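Local coordinates for protein putative (Helicobacter pylori, PDB 4O8S) that is a nucleotidyltransferase superfamily protein of the AbiEii toxin family and probably transfers nucleotides to a substrate not yet identified, at residues K77-Y89 against E97-A109. Numbering follows the deposited sequence.
Sequences KDTDSVGRYMVRY and EQTLKLEISYRDA
R84 and E103 form a salt bridge, R84 NE lying 3.1 Å from E103 OE2. R84 NH2 also donates to E103 OE1 at 3.1 Å. That oxygen is met from above the carboxylate plane, and guanidinium and carboxylate stand 76° apart. The two side chains run side by side, and a bend at chi3 of R84 (-56°) turns its guanidinium edge to the carboxylate. A water joins the hydroxyls of Y85 and Y106, 2.6 Å from each OH, and donates to D78 OD1. D78 also pairs with K53, which makes a cation-pi contact with Y106. A second water bridges S81 O and S105 OG. The weak bond from R88 NH1 to T99 OG1 spans 3.3 Å.

Strands 82-91 and 98-106 form an antiparallel beta hairpin in the mixed sheet of the nucleotidyltransferase fold. Paired backbone bonds tie G83 to I104, Y85 to L102, V87 to L100 and Y89 to Q98. Beyond them, Y106 N donates to S81 O, and the Y106 ring turns an edge to the S81-V82 peptide. Strand 46-50 runs parallel to 98-106 on its other side, and 68-75 flanks 82-91.

One sheet face carries V82, R84, M86 and R88 with T99, K101, E103 and S105. There the methyl CE of M86, a selenomethionine, packs tightly on K101 CD at 3.5 Å, the two side chains running alongside each other. The other face is largely apolar. Y85 CE1 touches I104 CD1 at 4.0 Å, and V87 meets L100 through their CB atoms. Helix 4-19 covers L100 and Y89. Q98 CB sits over one face of the Y89 ring, a CH-pi contact 3.7 Å from the centroid. Y89 OH bonds to H9.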
ATOM      1  N   LYS A  77     -10.917   7.409 -16.304  1.00 31.90           N
ATOM      2  CA  LYS A  77     -11.815   6.278 -16.383  1.00 35.49           C
ATOM      3  C   LYS A  77     -12.832   6.315 -15.243  1.00 36.24           C
ATOM      4  O   LYS A  77     -12.478   6.479 -14.071  1.00 37.07           O
ATOM      5  CB  LYS A  77     -10.990   4.987 -16.347  1.00 36.46           C
ATOM      6  CG  LYS A  77     -11.753   3.733 -16.716  1.00 40.57           C
ATOM      7  CD  LYS A  77     -10.809   2.696 -17.328  1.00 43.89           C
ATOM      8  CE  LYS A  77     -11.583   1.604 -18.053  1.00 52.14           C
ATOM      9  NZ  LYS A  77     -10.683   0.537 -18.588  1.00 52.33           N
ATOM     10  N   ASP A  78     -14.102   6.190 -15.594  1.00 34.75           N
ATOM     11  CA  ASP A  78     -15.152   6.018 -14.609  1.00 36.07           C
ATOM     12  C   ASP A  78     -16.132   5.014 -15.204  1.00 39.63           C
ATOM     13  O   ASP A  78     -16.975   5.365 -16.046  1.00 37.52           O
ATOM     14  CB  ASP A  78     -15.826   7.356 -14.293  1.00 36.25           C
ATOM     15  CG  ASP A  78     -17.092   7.199 -13.461  1.00 47.08           C
ATOM     16  OD1 ASP A  78     -17.193   6.208 -12.695  1.00 48.22           O
ATOM     17  OD2 ASP A  78     -17.991   8.076 -13.565  1.00 50.17           O
ATOM     18  N   THR A  79     -15.983   3.757 -14.792  1.00 30.21           N
ATOM     19  CA  THR A  79     -16.826   2.660 -15.270  1.00 32.63           C
ATOM     20  C   THR A  79     -17.436   1.916 -14.098  1.00 36.89           C
ATOM     21  O   THR A  79     -17.281   2.328 -12.942  1.00 35.61           O
ATOM     22  CB  THR A  79     -16.013   1.630 -16.054  1.00 32.73           C
ATOM     23  OG1 THR A  79     -15.054   1.034 -15.176  1.00 29.84           O
ATOM     24  CG2 THR A  79     -15.296   2.273 -17.235  1.00 31.69           C
ATOM     25  N   ASP A  80     -18.105   0.808 -14.395  1.00 40.54           N
ATOM     26  CA  ASP A  80     -18.748   0.005 -13.363  1.00 44.21           C
ATOM     27  C   ASP A  80     -17.737  -0.601 -12.407  1.00 40.26           C
ATOM     28  O   ASP A  80     -18.058  -0.890 -11.253  1.00 41.71           O
ATOM     29  CB  ASP A  80     -19.535  -1.152 -13.997  1.00 46.12           C
ATOM     30  CG  ASP A  80     -20.922  -0.740 -14.436  1.00 54.34           C
ATOM     31  OD1 ASP A  80     -21.396   0.319 -13.965  1.00 56.10           O
ATOM     32  OD2 ASP A  80     -21.539  -1.480 -15.243  1.00 58.89           O
ATOM     33  N   SER A  81     -16.527  -0.820 -12.900  1.00 35.51           N
ATOM     34  CA  SER A  81     -15.551  -1.597 -12.155  1.00 41.60           C
ATOM     35  C   SER A  81     -14.332  -0.774 -11.714  1.00 39.11           C
ATOM     36  O   SER A  81     -13.633  -1.158 -10.773  1.00 36.44           O
ATOM     37  CB  SER A  81     -15.104  -2.796 -12.990  1.00 40.98           C
ATOM     38  OG  SER A  81     -14.276  -2.367 -14.058  1.00 48.57           O
ATOM     39  N   VAL A  82     -14.072   0.348 -12.387  1.00 37.14           N
ATOM     40  CA  VAL A  82     -12.885   1.127 -12.059  1.00 36.20           C
ATOM     41  C   VAL A  82     -13.069   2.642 -12.171  1.00 36.48           C
ATOM     42  O   VAL A  82     -13.783   3.143 -13.057  1.00 35.67           O
ATOM     43  CB  VAL A  82     -11.659   0.646 -12.887  1.00 43.06           C
ATOM     44  CG1 VAL A  82     -11.940   0.752 -14.355  1.00 43.08           C
ATOM     45  CG2 VAL A  82     -10.414   1.444 -12.543  1.00 42.82           C
ATOM     46  N   GLY A  83     -12.442   3.361 -11.243  1.00 28.72           N
ATOM     47  CA  GLY A  83     -12.367   4.813 -11.276  1.00 25.83           C
ATOM     48  C   GLY A  83     -10.900   5.210 -11.323  1.00 29.44           C
ATOM     49  O   GLY A  83     -10.081   4.666 -10.572  1.00 29.70           O
ATOM     50  N   ARG A  84     -10.549   6.121 -12.222  1.00 25.18           N
ATOM     51  CA  ARG A  84      -9.172   6.563 -12.350  1.00 26.69           C
ATOM     52  C   ARG A  84      -9.124   8.042 -12.650  1.00 33.33           C
ATOM     53  O   ARG A  84      -9.624   8.505 -13.694  1.00 29.74           O
ATOM     54  CB  ARG A  84      -8.432   5.754 -13.416  1.00 34.81           C
ATOM     55  CG  ARG A  84      -6.971   6.133 -13.580  1.00 37.94           C
ATOM     56  CD  ARG A  84      -6.220   5.078 -14.402  1.00 41.24           C
ATOM     57  NE  ARG A  84      -6.335   3.737 -13.826  1.00 44.03           N
ATOM     58  CZ  ARG A  84      -6.818   2.677 -14.468  1.00 44.14           C
ATOM     59  NH1 ARG A  84      -7.232   2.801 -15.721  1.00 41.28           N
ATOM     60  NH2 ARG A  84      -6.882   1.490 -13.861  1.00 40.45           N
ATOM     61  N   TYR A  85      -8.528   8.793 -11.724  1.00 27.65           N
ATOM     62  CA  TYR A  85      -8.523  10.237 -11.816  1.00 27.76           C
ATOM     63  C   TYR A  85      -7.111  10.791 -11.671  1.00 34.08           C
ATOM     64  O   TYR A  85      -6.287  10.226 -10.937  1.00 30.98           O
ATOM     65  CB  TYR A  85      -9.409  10.841 -10.725  1.00 27.63           C
ATOM     66  CG  TYR A  85     -10.814  10.296 -10.650  1.00 30.84           C
ATOM     67  CD1 TYR A  85     -11.070   9.059 -10.060  1.00 30.00           C
ATOM     68  CD2 TYR A  85     -11.898  11.033 -11.129  1.00 33.54           C
ATOM     69  CE1 TYR A  85     -12.354   8.553  -9.975  1.00 30.72           C
ATOM     70  CE2 TYR A  85     -13.202  10.528 -11.040  1.00 32.42           C
ATOM     71  CZ  TYR A  85     -13.412   9.287 -10.468  1.00 33.09           C
ATOM     72  OH  TYR A  85     -14.686   8.763 -10.364  1.00 35.47           O
HETATM   73  N   MSE A  86      -6.836  11.883 -12.381  1.00 33.22           N
HETATM   74  CA  MSE A  86      -5.582  12.615 -12.239  1.00 34.64           C
HETATM   75  C   MSE A  86      -5.904  13.963 -11.617  1.00 37.69           C
HETATM   76  O   MSE A  86      -6.495  14.838 -12.259  1.00 37.24           O
HETATM   77  CB  MSE A  86      -4.903  12.775 -13.593  1.00 38.87           C
HETATM   78  CG  MSE A  86      -4.746  11.435 -14.309  1.00 47.71           C
HETATM   79 SE   MSE A  86      -3.542  10.297 -13.244  1.00 66.61          SE
HETATM   80  CE  MSE A  86      -4.157   8.477 -13.677  1.00 56.05           C
ATOM     81  N   VAL A  87      -5.568  14.110 -10.339  1.00 34.30           N
ATOM     82  CA  VAL A  87      -5.800  15.364  -9.642  1.00 35.85           C
ATOM     83  C   VAL A  87      -4.606  16.271  -9.832  1.00 36.23           C
ATOM     84  O   VAL A  87      -3.514  15.971  -9.355  1.00 40.98           O
ATOM     85  CB  VAL A  87      -6.039  15.143  -8.145  1.00 33.36           C
ATOM     86  CG1 VAL A  87      -6.147  16.474  -7.433  1.00 32.92           C
ATOM     87  CG2 VAL A  87      -7.307  14.315  -7.942  1.00 33.52           C
ATOM     88  N   ARG A  88      -4.802  17.378 -10.541  1.00 43.74           N
ATOM     89  CA  ARG A  88      -3.692  18.277 -10.840  1.00 45.69           C
ATOM     90  C   ARG A  88      -3.772  19.534  -9.983  1.00 44.01           C
ATOM     91  O   ARG A  88      -4.834  20.157  -9.849  1.00 41.29           O
ATOM     92  CB  ARG A  88      -3.644  18.603 -12.336  1.00 49.48           C
ATOM     93  CG  ARG A  88      -3.817  17.359 -13.199  1.00 54.89           C
ATOM     94  CD  ARG A  88      -3.462  17.606 -14.647  1.00 59.39           C
ATOM     95  NE  ARG A  88      -3.910  16.510 -15.507  1.00 63.93           N
ATOM     96  CZ  ARG A  88      -3.226  15.383 -15.712  1.00 62.96           C
ATOM     97  NH1 ARG A  88      -2.054  15.186 -15.110  1.00 58.83           N
ATOM     98  NH2 ARG A  88      -3.716  14.446 -16.519  1.00 62.12           N
ATOM     99  N   TYR A  89      -2.645  19.881  -9.374  1.00 38.80           N
ATOM    100  CA  TYR A  89      -2.656  20.902  -8.336  1.00 40.56           C
ATOM    101  C   TYR A  89      -1.326  21.623  -8.269  1.00 40.60           C
ATOM    102  O   TYR A  89      -0.305  21.125  -8.770  1.00 40.55           O
ATOM    103  CB  TYR A  89      -2.955  20.274  -6.967  1.00 37.00           C
ATOM    104  CG  TYR A  89      -1.798  19.456  -6.418  1.00 37.91           C
ATOM    105  CD1 TYR A  89      -1.661  18.106  -6.735  1.00 35.69           C
ATOM    106  CD2 TYR A  89      -0.847  20.031  -5.584  1.00 37.47           C
ATOM    107  CE1 TYR A  89      -0.606  17.362  -6.243  1.00 34.64           C
ATOM    108  CE2 TYR A  89       0.206  19.296  -5.090  1.00 38.94           C
ATOM    109  CZ  TYR A  89       0.321  17.966  -5.413  1.00 33.69           C
ATOM    110  OH  TYR A  89       1.380  17.239  -4.924  1.00 34.28           O
ATOM    111  N   GLU A  97       2.902  22.548 -11.697  1.00 64.42           N
ATOM    112  CA  GLU A  97       1.794  21.602 -11.563  1.00 60.07           C
ATOM    113  C   GLU A  97       2.249  20.199 -11.170  1.00 53.74           C
ATOM    114  O   GLU A  97       3.142  19.620 -11.784  1.00 54.91           O
ATOM    115  CB  GLU A  97       0.943  21.554 -12.845  1.00 58.55           C
ATOM    116  CG  GLU A  97      -0.326  20.698 -12.725  1.00 55.25           C
ATOM    117  CD  GLU A  97      -1.327  20.941 -13.854  1.00 58.98           C
ATOM    118  OE1 GLU A  97      -2.192  21.838 -13.705  1.00 55.97           O
ATOM    119  OE2 GLU A  97      -1.260  20.222 -14.881  1.00 57.84           O
ATOM    120  N   GLN A  98       1.619  19.664 -10.134  1.00 47.02           N
ATOM    121  CA  GLN A  98       1.912  18.315  -9.676  1.00 43.55           C
ATOM    122  C   GLN A  98       0.697  17.456  -9.957  1.00 39.24           C
ATOM    123  O   GLN A  98      -0.408  17.975 -10.170  1.00 35.25           O
ATOM    124  CB  GLN A  98       2.183  18.310  -8.170  1.00 43.67           C
ATOM    125  CG  GLN A  98       3.300  19.254  -7.712  1.00 47.78           C
ATOM    126  CD  GLN A  98       4.582  19.058  -8.496  1.00 51.18           C
ATOM    127  OE1 GLN A  98       5.091  19.996  -9.112  1.00 57.17           O
ATOM    128  NE2 GLN A  98       5.112  17.840  -8.479  1.00 50.31           N
ATOM    129  N   THR A  99       0.897  16.144  -9.945  1.00 40.67           N
ATOM    130  CA  THR A  99      -0.198  15.217 -10.177  1.00 40.56           C
ATOM    131  C   THR A  99      -0.363  14.243  -9.004  1.00 40.18           C
ATOM    132  O   THR A  99       0.616  13.633  -8.553  1.00 40.60           O
ATOM    133  CB  THR A  99       0.023  14.415 -11.482  1.00 43.32           C
ATOM    134  OG1 THR A  99       0.061  15.320 -12.600  1.00 51.10           O
ATOM    135  CG2 THR A  99      -1.107  13.393 -11.689  1.00 44.39           C
ATOM    136  N   LEU A 100      -1.597  14.119  -8.516  1.00 33.90           N
ATOM    137  CA  LEU A 100      -1.975  13.046  -7.602  1.00 35.45           C
ATOM    138  C   LEU A 100      -2.860  12.051  -8.340  1.00 31.48           C
ATOM    139  O   LEU A 100      -3.950  12.405  -8.810  1.00 32.60           O
ATOM    140  CB  LEU A 100      -2.728  13.590  -6.381  1.00 29.94           C
ATOM    141  CG  LEU A 100      -3.352  12.525  -5.467  1.00 28.36           C
ATOM    142  CD1 LEU A 100      -2.273  11.595  -4.957  1.00 33.85           C
ATOM    143  CD2 LEU A 100      -4.071  13.170  -4.293  1.00 30.90           C
ATOM    144  N   LYS A 101      -2.395  10.811  -8.458  1.00 30.83           N
ATOM    145  CA  LYS A 101      -3.200   9.763  -9.072  1.00 29.51           C
ATOM    146  C   LYS A 101      -4.136   9.139  -8.043  1.00 32.98           C
ATOM    147  O   LYS A 101      -3.707   8.751  -6.946  1.00 29.39           O
ATOM    148  CB  LYS A 101      -2.321   8.680  -9.718  1.00 36.30           C
ATOM    149  CG  LYS A 101      -3.155   7.496 -10.256  1.00 40.45           C
ATOM    150  CD  LYS A 101      -2.415   6.656 -11.306  1.00 47.93           C
ATOM    151  CE  LYS A 101      -1.250   5.860 -10.731  1.00 54.14           C
ATOM    152  NZ  LYS A 101      -0.668   4.936 -11.761  1.00 57.85           N
ATOM    153  N   LEU A 102      -5.418   9.052  -8.384  1.00 26.46           N
ATOM    154  CA  LEU A 102      -6.411   8.477  -7.475  1.00 31.28           C
ATOM    155  C   LEU A 102      -7.165   7.395  -8.225  1.00 30.76           C
ATOM    156  O   LEU A 102      -7.790   7.658  -9.255  1.00 30.19           O
ATOM    157  CB  LEU A 102      -7.373   9.558  -6.976  1.00 26.32           C
ATOM    158  CG  LEU A 102      -8.245   9.295  -5.749  1.00 31.21           C
ATOM    159  CD1 LEU A 102      -8.750  10.616  -5.211  1.00 35.09           C
ATOM    160  CD2 LEU A 102      -9.429   8.392  -6.083  1.00 29.99           C
ATOM    161  N   GLU A 103      -7.094   6.172  -7.715  1.00 27.64           N
ATOM    162  CA  GLU A 103      -7.771   5.048  -8.342  1.00 28.22           C
ATOM    163  C   GLU A 103      -8.757   4.366  -7.414  1.00 33.05           C
ATOM    164  O   GLU A 103      -8.517   4.235  -6.201  1.00 30.76           O
ATOM    165  CB  GLU A 103      -6.755   4.025  -8.825  1.00 29.65           C
ATOM    166  CG  GLU A 103      -5.938   4.473 -10.024  1.00 42.37           C
ATOM    167  CD  GLU A 103      -5.517   3.285 -10.871  1.00 47.44           C
ATOM    168  OE1 GLU A 103      -6.289   2.285 -10.920  1.00 49.48           O
ATOM    169  OE2 GLU A 103      -4.418   3.347 -11.470  1.00 49.00           O
ATOM    170  N   ILE A 104      -9.865   3.905  -7.985  1.00 29.55           N
ATOM    171  CA  ILE A 104     -10.859   3.180  -7.217  1.00 25.39           C
ATOM    172  C   ILE A 104     -11.219   1.890  -7.939  1.00 33.25           C
ATOM    173  O   ILE A 104     -11.389   1.878  -9.174  1.00 33.33           O
ATOM    174  CB  ILE A 104     -12.146   4.008  -7.037  1.00 29.38           C
ATOM    175  CG1 ILE A 104     -11.806   5.473  -6.745  1.00 30.82           C
ATOM    176  CG2 ILE A 104     -13.037   3.407  -5.943  1.00 31.19           C
ATOM    177  CD1 ILE A 104     -13.032   6.377  -6.656  1.00 33.95           C
ATOM    178  N   SER A 105     -11.345   0.808  -7.174  1.00 29.22           N
ATOM    179  CA  SER A 105     -11.910  -0.438  -7.679  1.00 33.97           C
ATOM    180  C   SER A 105     -13.265  -0.688  -7.003  1.00 34.40           C
ATOM    181  O   SER A 105     -13.356  -0.620  -5.774  1.00 33.67           O
ATOM    182  CB  SER A 105     -10.954  -1.609  -7.417  1.00 35.34           C
ATOM    183  OG  SER A 105     -11.640  -2.846  -7.615  1.00 43.48           O
ATOM    184  N   TYR A 106     -14.313  -0.949  -7.798  1.00 34.10           N
ATOM    185  CA  TYR A 106     -15.660  -1.231  -7.272  1.00 35.84           C
ATOM    186  C   TYR A 106     -15.920  -2.750  -7.172  1.00 39.96           C
ATOM    187  O   TYR A 106     -15.292  -3.519  -7.897  1.00 45.13           O
ATOM    188  CB  TYR A 106     -16.728  -0.505  -8.119  1.00 33.08           C
ATOM    189  CG  TYR A 106     -16.495   0.997  -8.186  1.00 30.87           C
ATOM    190  CD1 TYR A 106     -16.866   1.819  -7.128  1.00 31.46           C
ATOM    191  CD2 TYR A 106     -15.878   1.585  -9.283  1.00 30.52           C
ATOM    192  CE1 TYR A 106     -16.634   3.177  -7.149  1.00 31.31           C
ATOM    193  CE2 TYR A 106     -15.641   2.963  -9.317  1.00 30.97           C
ATOM    194  CZ  TYR A 106     -16.021   3.745  -8.238  1.00 33.17           C
ATOM    195  OH  TYR A 106     -15.807   5.110  -8.236  1.00 35.93           O
ATOM    196  N   ARG A 107     -16.794  -3.180  -6.256  1.00 84.70           N
ATOM    197  CA  ARG A 107     -17.038  -4.618  -5.961  1.00 95.57           C
ATOM    198  C   ARG A 107     -15.775  -5.479  -5.721  1.00 98.28           C
ATOM    199  O   ARG A 107     -15.789  -6.707  -5.861  1.00 99.43           O
ATOM    200  CB  ARG A 107     -17.951  -5.275  -7.011  1.00105.49           C
ATOM    201  CG  ARG A 107     -18.754  -6.489  -6.505  1.00108.17           C
ATOM    202  CD  ARG A 107     -19.918  -6.074  -5.613  1.00119.38           C
ATOM    203  NE  ARG A 107     -19.657  -6.279  -4.189  1.00122.36           N
ATOM    204  CZ  ARG A 107     -20.516  -5.959  -3.224  1.00125.43           C
ATOM    205  NH1 ARG A 107     -21.684  -5.414  -3.534  1.00123.76           N
ATOM    206  NH2 ARG A 107     -20.209  -6.177  -1.952  1.00121.44           N
ATOM    207  N   ASP A 108     -14.682  -4.811  -5.374  1.00101.57           N
ATOM    208  CA  ASP A 108     -13.506  -5.453  -4.823  1.00101.29           C
ATOM    209  C   ASP A 108     -13.830  -5.480  -3.339  1.00103.66           C
ATOM    210  O   ASP A 108     -13.335  -6.312  -2.575  1.00103.80           O
ATOM    211  CB  ASP A 108     -12.305  -4.536  -5.060  1.00 97.06           C
ATOM    212  CG  ASP A 108     -11.009  -5.291  -5.304  1.00101.10           C
ATOM    213  OD1 ASP A 108     -10.729  -6.272  -4.578  1.00104.28           O
ATOM    214  OD2 ASP A 108     -10.264  -4.886  -6.227  1.00100.47           O
ATOM    215  N   ALA A 109     -14.733  -4.567  -2.983  1.00 78.38           N
ATOM    216  CA  ALA A 109     -14.913  -4.040  -1.631  1.00 74.68           C
ATOM    217  C   ALA A 109     -14.860  -5.025  -0.477  1.00 77.32           C
ATOM    218  O   ALA A 109     -15.491  -6.087  -0.516  1.00 81.68           O
ATOM    219  CB  ALA A 109     -16.189  -3.214  -1.557  1.00 72.03           C
TER
HETATM  220  O   HOH W   1     -15.217   6.183 -10.531  1.00 40.43           O
HETATM  221  O   HOH W   2     -11.888  -3.577 -10.511  1.00 43.13           O